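KLLA0E03807p (Kluyveromyces lactis, PDB 3SQI) probably binds DNA through this N-terminal part of Ndc10, a protein that serves as a platform for inner kinetochore assembly in budding yeast. Local coordinates at residues Ser127-Thr132 with Gly249-Thr254; Asn116-Ser121 with Asp135-Leu140; Ile107-Lys112 with Cys259-Thr264. All coordinates share one frame; numbering follows the deposited sequence.

Interaction 1. Residues Ser127-Thr132 with Gly249-Thr254. With nucleotides of chain C.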
loop_
_atom_site.group_PDB
_atom_site.type_symbol
_atom_site.label_atom_id
_atom_site.label_comp_id
_atom_site.label_asym_id
_atom_site.label_seq_id
_atom_site.Cartn_x
_atom_site.Cartn_y
_atom_site.Cartn_z
ATOM N N SER A 127 1.301 -4.909 -29.149
ATOM C CA SER A 127 1.818 -3.572 -28.869
ATOM C C SER A 127 3.310 -3.554 -28.540
ATOM O O SER A 127 3.827 -4.458 -27.883
ATOM C CB SER A 127 1.010 -2.906 -27.754
ATOM O OG SER A 127 -0.314 -2.641 -28.190
ATOM N N LYS A 128 3.980 -2.496 -28.990
ATOM C CA LYS A 128 5.436 -2.378 -28.933
ATOM C C LYS A 128 6.052 -2.655 -27.569
ATOM O O LYS A 128 6.928 -3.509 -27.443
ATOM C CB LYS A 128 5.867 -0.984 -29.384
ATOM C CG LYS A 128 7.289 -0.635 -28.980
ATOM C CD LYS A 128 7.389 0.803 -28.502
ATOM C CE LYS A 128 6.890 1.773 -29.559
ATOM N NZ LYS A 128 7.064 3.188 -29.135
ATOM N N HIS A 129 5.598 -1.937 -26.549
ATOM C CA HIS A 129 6.185 -2.090 -25.226
ATOM C C HIS A 129 5.791 -3.454 -24.677
ATOM O O HIS A 129 5.134 -4.236 -25.365
ATOM C CB HIS A 129 5.714 -0.982 -24.276
ATOM C CG HIS A 129 4.920 0.100 -24.941
ATOM N ND1 HIS A 129 3.622 -0.080 -25.367
ATOM C CD2 HIS A 129 5.236 1.386 -25.237
ATOM C CE1 HIS A 129 3.174 1.043 -25.903
ATOM N NE2 HIS A 129 4.136 1.946 -25.836
ATOM N N PHE A 130 6.206 -3.745 -23.449
ATOM C CA PHE A 130 5.820 -4.990 -22.794
ATOM C C PHE A 130 6.390 -6.244 -23.460
ATOM O O PHE A 130 5.780 -7.313 -23.398
ATOM C CB PHE A 130 4.296 -5.104 -22.745
ATOM C CG PHE A 130 3.621 -3.963 -22.046
ATOM C CD1 PHE A 130 2.431 -3.446 -22.532
ATOM C CD2 PHE A 130 4.165 -3.415 -20.897
ATOM C CE1 PHE A 130 1.801 -2.399 -21.889
ATOM C CE2 PHE A 130 3.537 -2.366 -20.248
ATOM C CZ PHE A 130 2.354 -1.857 -20.747
ATOM N N LYS A 131 7.549 -6.123 -24.099
ATOM C CA LYS A 131 8.202 -7.292 -24.678
ATOM C C LYS A 131 8.663 -8.231 -23.568
ATOM O O LYS A 131 8.436 -9.440 -23.625
ATOM C CB LYS A 131 9.387 -6.879 -25.560
ATOM C CG LYS A 131 10.702 -7.591 -25.240
ATOM C CD LYS A 131 10.701 -9.058 -25.673
ATOM C CE LYS A 131 11.980 -9.768 -25.231
ATOM N NZ LYS A 131 12.015 -11.199 -25.645
ATOM N N THR A 132 9.304 -7.656 -22.557
ATOM C CA THR A 132 9.864 -8.424 -21.454
ATOM C C THR A 132 8.827 -8.637 -20.357
ATOM O O THR A 132 7.681 -8.204 -20.480
ATOM C CB THR A 132 11.071 -7.695 -20.843
ATOM O OG1 THR A 132 10.648 -6.932 -19.707
ATOM C CG2 THR A 132 11.700 -6.760 -21.866
ATOM N N GLY A 249 1.722 6.985 -19.360
ATOM C CA GLY A 249 0.420 7.320 -19.909
ATOM C C GLY A 249 0.075 6.543 -21.169
ATOM O O GLY A 249 -1.097 6.342 -21.484
ATOM N N ASN A 250 1.102 6.136 -21.908
ATOM C CA ASN A 250 0.930 5.244 -23.049
ATOM C C ASN A 250 0.782 3.807 -22.598
ATOM O O ASN A 250 -0.123 3.096 -23.036
ATOM C CB ASN A 250 2.114 5.359 -24.007
ATOM C CG ASN A 250 2.227 6.734 -24.624
ATOM O OD1 ASN A 250 1.218 7.382 -24.915
ATOM N ND2 ASN A 250 3.457 7.196 -24.817
ATOM N N TRP A 251 1.676 3.385 -21.710
ATOM C CA TRP A 251 1.665 2.008 -21.230
ATOM C C TRP A 251 0.297 1.601 -20.680
ATOM O O TRP A 251 -0.157 0.476 -20.897
ATOM C CB TRP A 251 2.752 1.792 -20.174
ATOM C CG TRP A 251 4.141 1.941 -20.716
ATOM C CD1 TRP A 251 4.537 2.746 -21.743
ATOM C CD2 TRP A 251 5.319 1.256 -20.268
ATOM N NE1 TRP A 251 5.886 2.611 -21.959
ATOM C CE2 TRP A 251 6.390 1.701 -21.069
ATOM C CE3 TRP A 251 5.570 0.311 -19.270
ATOM C CZ2 TRP A 251 7.692 1.233 -20.904
ATOM C CZ3 TRP A 251 6.866 -0.154 -19.108
ATOM C CH2 TRP A 251 7.910 0.309 -19.920
ATOM N N TYR A 252 -0.354 2.530 -19.982
ATOM C CA TYR A 252 -1.602 2.254 -19.274
ATOM C C TYR A 252 -2.804 1.879 -20.140
ATOM O O TYR A 252 -3.365 0.797 -19.974
ATOM C CB TYR A 252 -1.963 3.428 -18.366
ATOM C CG TYR A 252 -1.704 3.162 -16.904
ATOM C CD1 TYR A 252 -2.586 2.396 -16.155
ATOM C CD2 TYR A 252 -0.584 3.683 -16.270
ATOM C CE1 TYR A 252 -2.357 2.150 -14.812
ATOM C CE2 TYR A 252 -0.344 3.443 -14.929
ATOM C CZ TYR A 252 -1.235 2.676 -14.203
ATOM O OH TYR A 252 -1.000 2.436 -12.868
ATOM N N PRO A 253 -3.216 2.770 -21.059
ATOM C CA PRO A 253 -4.397 2.406 -21.845
ATOM C C PRO A 253 -4.129 1.110 -22.588
ATOM O O PRO A 253 -5.036 0.299 -22.774
ATOM C CB PRO A 253 -4.538 3.568 -22.830
ATOM C CG PRO A 253 -3.209 4.236 -22.851
ATOM C CD PRO A 253 -2.653 4.064 -21.476
ATOM N N THR A 254 -2.874 0.922 -22.988
ATOM C CA THR A 254 -2.456 -0.270 -23.711
ATOM C C THR A 254 -2.891 -1.530 -22.969
ATOM O O THR A 254 -3.397 -2.475 -23.573
ATOM C CB THR A 254 -0.921 -0.303 -23.913
ATOM O OG1 THR A 254 -0.462 0.973 -24.376
ATOM C CG2 THR A 254 -0.544 -1.360 -24.932
ATOM P P DT C 4 11.322 -0.936 -29.903
ATOM O OP1 DT C 4 10.907 -2.300 -30.297
ATOM O OP2 DT C 4 10.738 0.246 -30.590
ATOM O "O5'" DT C 4 11.074 -0.753 -28.335
ATOM C "C5'" DT C 4 12.197 -0.605 -27.467
ATOM C "C4'" DT C 4 12.140 0.720 -26.725
ATOM O "O4'" DT C 4 13.049 1.678 -27.330
ATOM C "C3'" DT C 4 10.788 1.417 -26.731
ATOM O "O3'" DT C 4 10.745 2.306 -25.630
ATOM C "C2'" DT C 4 10.903 2.195 -28.033
ATOM C "C1'" DT C 4 12.287 2.780 -27.782
ATOM N N1 DT C 4 12.978 3.393 -28.954
ATOM C C2 DT C 4 13.839 4.443 -28.719
ATOM O O2 DT C 4 14.061 4.901 -27.614
ATOM N N3 DT C 4 14.442 4.950 -29.834
ATOM C C4 DT C 4 14.290 4.529 -31.136
ATOM O O4 DT C 4 14.894 5.069 -32.064
ATOM C C5 DT C 4 13.376 3.426 -31.315
ATOM C C7 DT C 4 13.122 2.884 -32.690
ATOM C C6 DT C 4 12.769 2.914 -30.232
ATOM P P DT C 5 9.410 2.441 -24.747
ATOM O OP1 DT C 5 9.226 1.170 -24.007
ATOM O OP2 DT C 5 8.334 2.952 -25.621
ATOM O "O5'" DT C 5 9.757 3.626 -23.726
ATOM C "C5'" DT C 5 10.765 3.391 -22.749
ATOM C "C4'" DT C 5 11.681 4.589 -22.559
ATOM O "O4'" DT C 5 12.261 5.003 -23.820
ATOM C "C3'" DT C 5 11.037 5.830 -21.959
ATOM O "O3'" DT C 5 11.794 6.119 -20.788
ATOM C "C2'" DT C 5 11.134 6.887 -23.068
ATOM C "C1'" DT C 5 12.327 6.411 -23.882
ATOM N N1 DT C 5 12.309 6.722 -25.341
ATOM C C2 DT C 5 13.184 7.646 -25.893
ATOM O O2 DT C 5 13.994 8.289 -25.250
ATOM N N3 DT C 5 13.071 7.806 -27.252
ATOM C C4 DT C 5 12.195 7.140 -28.085
ATOM O O4 DT C 5 12.152 7.349 -29.290
ATOM C C5 DT C 5 11.324 6.186 -27.446
ATOM C C7 DT C 5 10.330 5.416 -28.260
ATOM C C6 DT C 5 11.418 6.020 -26.125
#

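Interaction 2. Residues Asn116-Ser121 with Asp135-Leu140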
loop_
_atom_site.group_PDB
_atom_site.type_symbol
_atom_site.label_atom_id
_atom_site.label_comp_id
_atom_site.label_asym_id
_atom_site.label_seq_id
_atom_site.Cartn_x
_atom_site.Cartn_y
_atom_site.Cartn_z
ATOM N N ASN A 116 -3.136 -10.771 -15.515
ATOM C CA ASN A 116 -2.716 -10.606 -16.907
ATOM C C ASN A 116 -1.310 -10.018 -17.062
ATOM O O ASN A 116 -0.582 -10.381 -17.987
ATOM C CB ASN A 116 -3.705 -9.729 -17.685
ATOM C CG ASN A 116 -5.035 -10.410 -17.919
ATOM O OD1 ASN A 116 -5.236 -11.074 -18.935
ATOM N ND2 ASN A 116 -5.951 -10.252 -16.980
ATOM N N LEU A 117 -0.943 -9.088 -16.185
ATOM C CA LEU A 117 0.387 -8.484 -16.238
ATOM C C LEU A 117 1.489 -9.391 -15.671
ATOM O O LEU A 117 2.665 -9.223 -15.996
ATOM C CB LEU A 117 0.400 -7.108 -15.573
ATOM C CG LEU A 117 0.100 -5.969 -16.549
ATOM C CD1 LEU A 117 0.597 -4.625 -16.007
ATOM C CD2 LEU A 117 0.742 -6.267 -17.870
ATOM N N TRP A 118 1.105 -10.349 -14.831
ATOM C CA TRP A 118 2.020 -11.403 -14.408
ATOM C C TRP A 118 2.237 -12.410 -15.541
ATOM O O TRP A 118 3.355 -12.871 -15.759
ATOM C CB TRP A 118 1.493 -12.126 -13.163
ATOM C CG TRP A 118 1.682 -11.367 -11.879
ATOM C CD1 TRP A 118 0.722 -10.710 -11.164
ATOM C CD2 TRP A 118 2.907 -11.190 -11.161
ATOM N NE1 TRP A 118 1.276 -10.132 -10.048
ATOM C CE2 TRP A 118 2.616 -10.410 -10.024
ATOM C CE3 TRP A 118 4.223 -11.609 -11.372
ATOM C CZ2 TRP A 118 3.593 -10.046 -9.101
ATOM C CZ3 TRP A 118 5.190 -11.246 -10.458
ATOM C CH2 TRP A 118 4.871 -10.474 -9.334
ATOM N N ASN A 119 1.172 -12.726 -16.275
ATOM C CA ASN A 119 1.225 -13.770 -17.301
ATOM C C ASN A 119 2.317 -13.504 -18.328
ATOM O O ASN A 119 2.255 -12.528 -19.079
ATOM C CB ASN A 119 -0.138 -13.901 -17.986
ATOM C CG ASN A 119 -0.145 -14.921 -19.112
ATOM O OD1 ASN A 119 0.763 -15.746 -19.244
ATOM N ND2 ASN A 119 -1.189 -14.872 -19.930
ATOM N N PRO A 120 3.316 -14.399 -18.374
ATOM C CA PRO A 120 4.528 -14.214 -19.170
ATOM C C PRO A 120 4.249 -14.299 -20.659
ATOM O O PRO A 120 4.969 -13.677 -21.442
ATOM C CB PRO A 120 5.411 -15.375 -18.720
ATOM C CG PRO A 120 4.459 -16.413 -18.278
ATOM C CD PRO A 120 3.345 -15.670 -17.630
ATOM N N SER A 121 3.226 -15.051 -21.051
ATOM C CA SER A 121 2.884 -15.123 -22.466
ATOM C C SER A 121 1.562 -14.424 -22.766
ATOM O O SER A 121 0.481 -14.936 -22.471
ATOM C CB SER A 121 2.859 -16.578 -22.950
ATOM O OG SER A 121 2.209 -17.425 -22.016
ATOM N N ASP A 135 9.021 -5.064 -18.118
ATOM C CA ASP A 135 8.155 -3.950 -18.494
ATOM C C ASP A 135 6.772 -4.123 -17.865
ATOM O O ASP A 135 6.259 -3.221 -17.172
ATOM C CB ASP A 135 8.054 -3.858 -20.011
ATOM C CG ASP A 135 9.409 -3.697 -20.671
ATOM O OD1 ASP A 135 10.190 -2.834 -20.216
ATOM O OD2 ASP A 135 9.698 -4.439 -21.635
ATOM N N LYS A 136 6.187 -5.300 -18.087
ATOM C CA LYS A 136 4.936 -5.672 -17.441
ATOM C C LYS A 136 5.007 -5.430 -15.939
ATOM O O LYS A 136 4.119 -4.803 -15.361
ATOM C CB LYS A 136 4.603 -7.144 -17.693
ATOM C CG LYS A 136 4.395 -7.526 -19.145
ATOM C CD LYS A 136 3.901 -8.963 -19.237
ATOM C CE LYS A 136 3.725 -9.417 -20.675
ATOM N NZ LYS A 136 3.287 -10.842 -20.743
ATOM N N LEU A 137 6.057 -5.930 -15.296
ATOM C CA LEU A 137 6.161 -5.762 -13.849
ATOM C C LEU A 137 6.362 -4.308 -13.419
ATOM O O LEU A 137 5.872 -3.896 -12.373
ATOM C CB LEU A 137 7.242 -6.665 -13.262
ATOM C CG LEU A 137 6.787 -8.121 -13.190
ATOM C CD1 LEU A 137 7.689 -8.910 -12.273
ATOM C CD2 LEU A 137 5.352 -8.180 -12.703
ATOM N N LYS A 138 7.079 -3.531 -14.220
ATOM C CA LYS A 138 7.307 -2.135 -13.883
ATOM C C LYS A 138 5.957 -1.431 -13.804
ATOM O O LYS A 138 5.589 -0.834 -12.768
ATOM C CB LYS A 138 8.201 -1.481 -14.938
ATOM C CG LYS A 138 8.938 -0.247 -14.453
ATOM C CD LYS A 138 10.020 0.183 -15.435
ATOM C CE LYS A 138 10.784 -1.010 -15.977
ATOM N NZ LYS A 138 10.384 -1.309 -17.384
ATOM N N LEU A 139 5.202 -1.525 -14.898
ATOM C CA LEU A 139 3.875 -0.932 -14.901
ATOM C C LEU A 139 3.079 -1.461 -13.716
ATOM O O LEU A 139 2.593 -0.692 -12.889
ATOM C CB LEU A 139 3.129 -1.240 -16.198
ATOM C CG LEU A 139 1.823 -0.458 -16.366
ATOM C CD1 LEU A 139 2.115 1.030 -16.510
ATOM C CD2 LEU A 139 1.023 -0.958 -17.554
ATOM N N LEU A 140 2.973 -2.781 -13.623
ATOM C CA LEU A 140 2.137 -3.399 -12.605
ATOM C C LEU A 140 2.457 -2.876 -11.214
ATOM O O LEU A 140 1.565 -2.718 -10.395
ATOM C CB LEU A 140 2.275 -4.921 -12.626
ATOM C CG LEU A 140 1.531 -5.598 -11.473
ATOM C CD1 LEU A 140 0.027 -5.522 -11.700
ATOM C CD2 LEU A 140 1.982 -7.038 -11.272
#

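Interaction 3. Residues Ile107-Lys112 with Cys259-Thr264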
loop_
_atom_site.group_PDB
_atom_site.type_symbol
_atom_site.label_atom_id
_atom_site.label_comp_id
_atom_site.label_asym_id
_atom_site.label_seq_id
_atom_site.Cartn_x
_atom_site.Cartn_y
_atom_site.Cartn_z
ATOM N N ILE A 107 -12.168 -3.629 -6.634
ATOM C CA ILE A 107 -11.227 -4.737 -6.493
ATOM C C ILE A 107 -10.952 -5.526 -7.777
ATOM O O ILE A 107 -9.793 -5.783 -8.107
ATOM C CB ILE A 107 -11.643 -5.710 -5.362
ATOM C CG1 ILE A 107 -10.419 -6.451 -4.830
ATOM C CG2 ILE A 107 -12.705 -6.695 -5.836
ATOM C CD1 ILE A 107 -10.737 -7.418 -3.721
ATOM N N ALA A 108 -11.996 -5.914 -8.501
ATOM C CA ALA A 108 -11.798 -6.777 -9.660
ATOM C C ALA A 108 -11.061 -6.085 -10.802
ATOM O O ALA A 108 -10.714 -6.731 -11.787
ATOM C CB ALA A 108 -13.112 -7.366 -10.145
ATOM N N ILE A 109 -10.835 -4.779 -10.692
ATOM C CA ILE A 109 -10.021 -4.101 -11.701
ATOM C C ILE A 109 -8.571 -4.389 -11.378
ATOM O O ILE A 109 -7.760 -4.664 -12.264
ATOM C CB ILE A 109 -10.231 -2.579 -11.730
ATOM C CG1 ILE A 109 -11.666 -2.230 -12.144
ATOM C CG2 ILE A 109 -9.234 -1.936 -12.691
ATOM C CD1 ILE A 109 -12.702 -2.418 -11.048
ATOM N N LEU A 110 -8.258 -4.327 -10.090
ATOM C CA LEU A 110 -6.971 -4.785 -9.594
ATOM C C LEU A 110 -6.737 -6.214 -10.081
ATOM O O LEU A 110 -5.916 -6.448 -10.965
ATOM C CB LEU A 110 -6.957 -4.743 -8.066
ATOM C CG LEU A 110 -5.629 -5.033 -7.372
ATOM C CD1 LEU A 110 -4.722 -3.808 -7.416
ATOM C CD2 LEU A 110 -5.874 -5.472 -5.939
ATOM N N GLN A 111 -7.502 -7.155 -9.531
ATOM C CA GLN A 111 -7.385 -8.568 -9.885
ATOM C C GLN A 111 -7.275 -8.734 -11.386
ATOM O O GLN A 111 -6.230 -9.137 -11.906
ATOM C CB GLN A 111 -8.603 -9.352 -9.400
ATOM C CG GLN A 111 -8.860 -9.310 -7.900
ATOM C CD GLN A 111 -10.061 -10.159 -7.510
ATOM O OE1 GLN A 111 -10.758 -10.699 -8.370
ATOM N NE2 GLN A 111 -10.306 -10.280 -6.212
ATOM N N LYS A 112 -8.338 -8.369 -12.091
ATOM C CA LYS A 112 -8.364 -8.562 -13.537
ATOM C C LYS A 112 -7.068 -8.129 -14.209
ATOM O O LYS A 112 -6.588 -8.817 -15.102
ATOM C CB LYS A 112 -9.559 -7.848 -14.170
ATOM C CG LYS A 112 -9.478 -7.750 -15.682
ATOM C CD LYS A 112 -9.833 -9.067 -16.340
ATOM C CE LYS A 112 -9.904 -8.927 -17.850
ATOM N NZ LYS A 112 -10.870 -7.869 -18.241
ATOM N N CYS A 259 -7.145 -5.708 -21.399
ATOM C CA CYS A 259 -7.958 -6.241 -20.310
ATOM C C CYS A 259 -9.434 -5.901 -20.510
ATOM O O CYS A 259 -10.303 -6.424 -19.813
ATOM C CB CYS A 259 -7.470 -5.718 -18.956
ATOM S SG CYS A 259 -5.790 -6.252 -18.562
ATOM N N GLN A 260 -9.707 -4.998 -21.446
ATOM C CA GLN A 260 -11.071 -4.576 -21.739
ATOM C C GLN A 260 -11.740 -3.912 -20.547
ATOM O O GLN A 260 -12.908 -4.182 -20.258
ATOM C CB GLN A 260 -11.916 -5.759 -22.211
ATOM C CG GLN A 260 -11.363 -6.454 -23.448
ATOM C CD GLN A 260 -12.257 -7.577 -23.938
ATOM O OE1 GLN A 260 -12.713 -7.565 -25.077
ATOM N NE2 GLN A 260 -12.503 -8.557 -23.079
ATOM N N LEU A 261 -11.005 -3.041 -19.861
ATOM C CA LEU A 261 -11.594 -2.233 -18.808
ATOM C C LEU A 261 -11.467 -0.780 -19.239
ATOM O O LEU A 261 -10.467 -0.400 -19.857
ATOM C CB LEU A 261 -10.853 -2.452 -17.493
ATOM C CG LEU A 261 -10.874 -3.893 -16.986
ATOM C CD1 LEU A 261 -9.809 -4.117 -15.916
ATOM C CD2 LEU A 261 -12.269 -4.262 -16.489
ATOM N N PRO A 262 -12.479 0.041 -18.916
ATOM C CA PRO A 262 -12.466 1.457 -19.301
ATOM C C PRO A 262 -11.363 2.195 -18.559
ATOM O O PRO A 262 -11.086 1.880 -17.398
ATOM C CB PRO A 262 -13.844 1.956 -18.857
ATOM C CG PRO A 262 -14.249 1.022 -17.766
ATOM C CD PRO A 262 -13.693 -0.318 -18.165
ATOM N N TYR A 263 -10.742 3.164 -19.224
ATOM C CA TYR A 263 -9.560 3.819 -18.674
ATOM C C TYR A 263 -9.759 5.315 -18.498
ATOM O O TYR A 263 -10.150 6.013 -19.443
ATOM C CB TYR A 263 -8.343 3.557 -19.570
ATOM C CG TYR A 263 -7.155 4.444 -19.271
ATOM C CD1 TYR A 263 -6.313 4.181 -18.195
ATOM C CD2 TYR A 263 -6.872 5.541 -20.068
ATOM C CE1 TYR A 263 -5.221 4.997 -17.924
ATOM C CE2 TYR A 263 -5.792 6.359 -19.808
ATOM C CZ TYR A 263 -4.971 6.088 -18.737
ATOM O OH TYR A 263 -3.895 6.914 -18.495
ATOM N N THR A 264 -9.494 5.802 -17.286
ATOM C CA THR A 264 -9.488 7.236 -17.028
ATOM C C THR A 264 -8.167 7.658 -16.394
ATOM O O THR A 264 -7.892 7.323 -15.247
ATOM C CB THR A 264 -10.650 7.665 -16.100
ATOM O OG1 THR A 264 -11.845 6.944 -16.442
ATOM C CG2 THR A 264 -10.907 9.171 -16.222
#

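Interaction 1. Residues Ser127-Thr132 with Gly249-Thr254
H129 and F130 both pack against W251. The F130 ring brings its CE2 to 3.5 Å from W251 CE3, with the planes at 78°, while its CZ edge points in plane at the backbone carbonyl of W251, CZ to O 3.4 Å. H129 lies over one face of the indole, CD2 to NE1 3.6 Å, its ring tilted 43° against the five-membered ring. At the other end the T254 methyl, anti to the backbone N, fits between the F130 edge and S127 OG, 3.5 Å from CG2. This leaves T254 OG1 turned back along its own helix to donate to N250 O. The three aromatic rings and the methyl form the dense part of the contact. The loose side is the DNA side: OP2 of DT5 of chain C approaches the edge of H129, 3.5 Å from CD2, and OP1 comes to W251 CZ2. The exposed K128, bent at chi2 and chi3, passes along the backbone of DT4 and DT5, NZ 3.7 Å from OP2 of DT5. Loop 127-132 thus lies against helix 245-259, both reaching the DT5 phosphate, and leads into helix 133-149, with T132 as N-cap and L139 packing against F130 and W251.

Interaction 2. Residues Asn116-Ser121 with Asp135-Leu140
The indole of W118 carries two leucine methyls over one face: L137 CD2 sits above the six-membered ring, 3.9 Å from its centroid and 15° off the normal, and L140 CD2 above the five-membered ring, 3.8 Å from that centroid. Both are CH-pi contacts, with the leucine side chains crossing the tryptophan at about a right angle. F200 and F195 also meet the indole, the latter edge-to-face, and NE1 is satisfied by the F195 carbonyl. Beside the tryptophan, L117 reaches toward helix 133-149, CD1 3.8 Å from L140 CB and in touch with L139 CD2. K136 forms the polar half. CG lies anti to the carbonyl carbon (chi1 -62°) and the chain is extended beyond it, so that its methylenes run past L117 O and NZ reaches N119 O at 2.6 Å, in the carbonyl plane. A hydrogen bond to T122 OG1 and a weak one to P120 O, 3.4 Å from NZ, add to the grip on the ammonium. The chain turns just after helix 107-118, where N119 OD1 accepts from S121 N. The arrangement is an Asx turn just after a helix, with the carbonyls of N119 and P120 tied by K136 to the next helix of a mostly helical DNA-binding domain.

Interaction 3. Residues Ile107-Lys112 with Cys259-Thr264
C259 meets K112 at the point where helix 245-259 runs out. The K112 side chain leaves its helix with CG anti to the backbone N (chi1 167°), then bends at chi2 and again at chi4, which carries its amino end to the C259 carbonyl. NZ and that oxygen are modelled too close together for the nature of the contact to be judged. Q260 follows with positive phi (62°), and two bonds back into the last turn make a Schellman motif; the chain thereby stops being helical and swings L261 round toward helix 107-118. L261 then makes the apolar half of the contact. Its CD1 methyl reaches K112 CG at 3.7 Å and I109 CG2 at 3.9 Å, so a single methyl touches two residues one turn of helix apart. The same leucine also packs on F256 of helix 245-259. Beyond it the chain draws away from helix 107-118, and Y263 turns to other partners: its ring meets F256 edge-to-face, packs on Y252, P253, W268 and F269, and lies against a DNA phosphate. The contact thus joins the start of helix 107-118 to the connection between helices 245-259 and 265-269; on the far side of helix 107-118, L110 packs on F143 and F147 of helix 133-149.

Interaction 2 is the buried contact of the three, apolar apart from the lysine that binds backbone carbonyls. Interaction 1 is partly buried, with aromatic rings and phosphates side by side, and interaction 3 is a small surface contact of aliphatic groups. Helix 107-118 serves interactions 2 and 3, helix 133-149 belongs to interaction 2 and begins just after the loop of interaction 1, and helix 245-259 supplies interaction 1 and leads into the loop of interaction 3. The contacts also touch directly: D135 O lies 3.7 Å from W251 CZ3, Y252 CB is 3.6 Å from Y263 CE1, and N116 CB packs on C259 SG.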